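Local coordinates for protein cytochrome P450 CYP260B1 (Sorangium cellulosum, PDB 5HIW) that belongs to the cytochrome P450 family of haem proteins and holds an iron protoporphyrin IX within a largely helical fold, at residues K118-L123 against R363-V368. Residues are numbered along the deposited sequence; the frame is centred on the assembly and turned at random. Where two conformers were deposited one is given.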
loop_
_atom_site.group_PDB
_atom_site.type_symbol
_atom_site.label_atom_id
_atom_site.label_comp_id
_atom_site.label_asym_id
_atom_site.label_seq_id
_atom_site.Cartn_x
_atom_site.Cartn_y
_atom_site.Cartn_z
ATOM N N LYS A 118 -28.591 4.168 -0.975
ATOM C CA LYS A 118 -28.488 2.896 -1.614
ATOM C C LYS A 118 -28.713 1.780 -0.641
ATOM O O LYS A 118 -28.525 1.947 0.557
ATOM C CB LYS A 118 -27.141 2.748 -2.301
ATOM C CG LYS A 118 -26.945 3.802 -3.384
ATOM C CD LYS A 118 -25.584 3.744 -4.026
ATOM C CE LYS A 118 -25.358 2.443 -4.743
ATOM N NZ LYS A 118 -24.441 2.690 -5.896
ATOM N N GLU A 119 -29.124 0.644 -1.202
ATOM C CA GLU A 119 -29.411 -0.564 -0.461
ATOM C C GLU A 119 -28.179 -1.493 -0.376
ATOM O O GLU A 119 -27.985 -2.207 0.589
ATOM C CB GLU A 119 -30.584 -1.311 -1.156
ATOM C CG GLU A 119 -31.964 -0.608 -1.098
ATOM C CD GLU A 119 -32.680 -0.770 0.242
ATOM O OE1 GLU A 119 -32.444 -1.797 0.905
ATOM O OE2 GLU A 119 -33.475 0.109 0.655
ATOM N N ARG A 120 -27.372 -1.547 -1.417
ATOM C CA ARG A 120 -26.173 -2.347 -1.362
ATOM C C ARG A 120 -25.028 -1.529 -1.908
ATOM O O ARG A 120 -25.204 -0.470 -2.546
ATOM C CB ARG A 120 -26.319 -3.656 -2.168
ATOM C CG ARG A 120 -27.587 -4.439 -1.802
ATOM C CD ARG A 120 -27.568 -5.842 -2.369
ATOM N NE ARG A 120 -28.742 -6.630 -1.925
ATOM C CZ ARG A 120 -29.224 -7.708 -2.554
ATOM N NH1 ARG A 120 -28.660 -8.163 -3.669
ATOM N NH2 ARG A 120 -30.294 -8.338 -2.075
ATOM N N ALA A 121 -23.830 -2.019 -1.623
ATOM C CA ALA A 121 -22.644 -1.480 -2.255
ATOM C C ALA A 121 -21.655 -2.582 -2.494
ATOM O O ALA A 121 -21.606 -3.608 -1.790
ATOM C CB ALA A 121 -22.042 -0.387 -1.369
ATOM N N GLU A 122 -20.843 -2.380 -3.498
ATOM C CA GLU A 122 -19.657 -3.109 -3.633
ATOM C C GLU A 122 -18.581 -2.099 -3.173
ATOM O O GLU A 122 -18.242 -1.140 -3.931
ATOM C CB GLU A 122 -19.523 -3.474 -5.076
ATOM C CG GLU A 122 -18.542 -4.520 -5.460
ATOM C CD GLU A 122 -17.110 -4.060 -5.196
ATOM O OE1 GLU A 122 -16.518 -3.380 -6.035
ATOM O OE2 GLU A 122 -16.616 -4.374 -4.119
ATOM N N LEU A 123 -18.069 -2.278 -1.950
ATOM C CA LEU A 123 -17.266 -1.223 -1.293
ATOM C C LEU A 123 -15.825 -1.156 -1.827
ATOM O O LEU A 123 -15.125 -0.211 -1.497
ATOM C CB LEU A 123 -17.247 -1.398 0.211
ATOM C CG LEU A 123 -18.546 -1.211 0.956
ATOM C CD1 LEU A 123 -18.437 -1.584 2.445
ATOM C CD2 LEU A 123 -19.089 0.171 0.826
ATOM N N ARG A 363 -23.065 -4.319 6.867
ATOM C CA ARG A 363 -22.671 -5.697 7.003
ATOM C C ARG A 363 -22.385 -6.401 5.734
ATOM O O ARG A 363 -22.714 -5.949 4.601
ATOM C CB ARG A 363 -23.765 -6.450 7.810
ATOM C CG ARG A 363 -25.082 -6.481 7.084
ATOM C CD ARG A 363 -26.301 -6.739 7.979
ATOM N NE ARG A 363 -27.529 -6.814 7.170
ATOM C CZ ARG A 363 -28.235 -5.765 6.745
ATOM N NH1 ARG A 363 -29.312 -5.985 6.020
ATOM N NH2 ARG A 363 -27.895 -4.502 7.030
ATOM N N ALA A 364 -21.794 -7.576 5.889
ATOM C CA ALA A 364 -21.462 -8.382 4.797
ATOM C C ALA A 364 -22.746 -8.790 4.064
ATOM O O ALA A 364 -23.746 -9.021 4.717
ATOM C CB ALA A 364 -20.750 -9.624 5.270
ATOM N N ASP A 365 -22.674 -8.917 2.739
ATOM C CA ASP A 365 -23.782 -9.474 1.970
ATOM C C ASP A 365 -23.624 -10.979 1.844
ATOM O O ASP A 365 -22.743 -11.471 1.144
ATOM C CB ASP A 365 -23.914 -8.808 0.623
ATOM C CG ASP A 365 -25.269 -9.015 0.022
ATOM O OD1 ASP A 365 -25.876 -10.064 0.322
ATOM O OD2 ASP A 365 -25.716 -8.144 -0.757
ATOM N N PRO A 366 -24.534 -11.739 2.527
ATOM C CA PRO A 366 -24.406 -13.217 2.475
ATOM C C PRO A 366 -24.500 -13.895 1.087
ATOM O O PRO A 366 -24.033 -15.013 0.931
ATOM C CB PRO A 366 -25.540 -13.698 3.386
ATOM C CG PRO A 366 -25.797 -12.577 4.327
ATOM C CD PRO A 366 -25.558 -11.317 3.508
ATOM N N THR A 367 -25.003 -13.226 0.063
ATOM C CA THR A 367 -25.151 -13.933 -1.211
ATOM C C THR A 367 -23.979 -13.945 -2.176
ATOM O O THR A 367 -24.029 -14.628 -3.191
ATOM C CB THR A 367 -26.363 -13.432 -1.938
ATOM O OG1 THR A 367 -26.075 -12.138 -2.411
ATOM C CG2 THR A 367 -27.555 -13.411 -0.978
ATOM N N VAL A 368 -22.919 -13.202 -1.888
ATOM C CA VAL A 368 -21.778 -13.152 -2.794
ATOM C C VAL A 368 -20.576 -13.589 -2.002
ATOM O O VAL A 368 -20.411 -13.128 -0.892
ATOM C CB VAL A 368 -21.586 -11.710 -3.326
ATOM C CG1 VAL A 368 -20.352 -11.627 -4.215
ATOM C CG2 VAL A 368 -22.836 -11.236 -4.068
#
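Arg120 and Asp365 meet by charge without a directed hydrogen bond, an example of how an edge strand, 120-122, can be linked to the turn just after another, 363-364, across the strand between them. Asp365 OD2 lies 3.6 Å from Arg120 NE, a salt bridge in which the oxygen sits over one face of the guanidinium and none of the guanidinium N-H bonds is aimed at it. The carboxylate and guanidinium planes stand 84° apart, and OD2 comes closest to the aliphatic part of the arginine side chain, 3.4 Å from Arg120 CD. The arginine, extended from CG to NE, runs roughly perpendicular to the aspartate side chain. Such an attraction is probably less directional than an in-plane, two-pronged pair. This is the geometry of one of two modelled Asp365 conformers, and the pair need not persist in the other.

Hydrogen bonds hold the other carboxylate oxygen. Asp365 turns its carboxylate away from its own amide (chi1 -161°), and OD1 accepts from Thr367 N at 3.3 Å in an almost straight bond, which forms an Asx turn; the donor approaches from above the carboxylate plane. Thr367 OG1 adds a weak bond to the same oxygen. The turn from Asp365 to Val368 is of type I.

Strands 120-122 and 363-364 flank strand 388-390 in a three-stranded antiparallel sheet, and both Arg120 and Asp365 touch its Leu390. Strand 120-122 leads straight into helix 123-128, N-capped by Glu122, while Leu123 packs on helix 232-245.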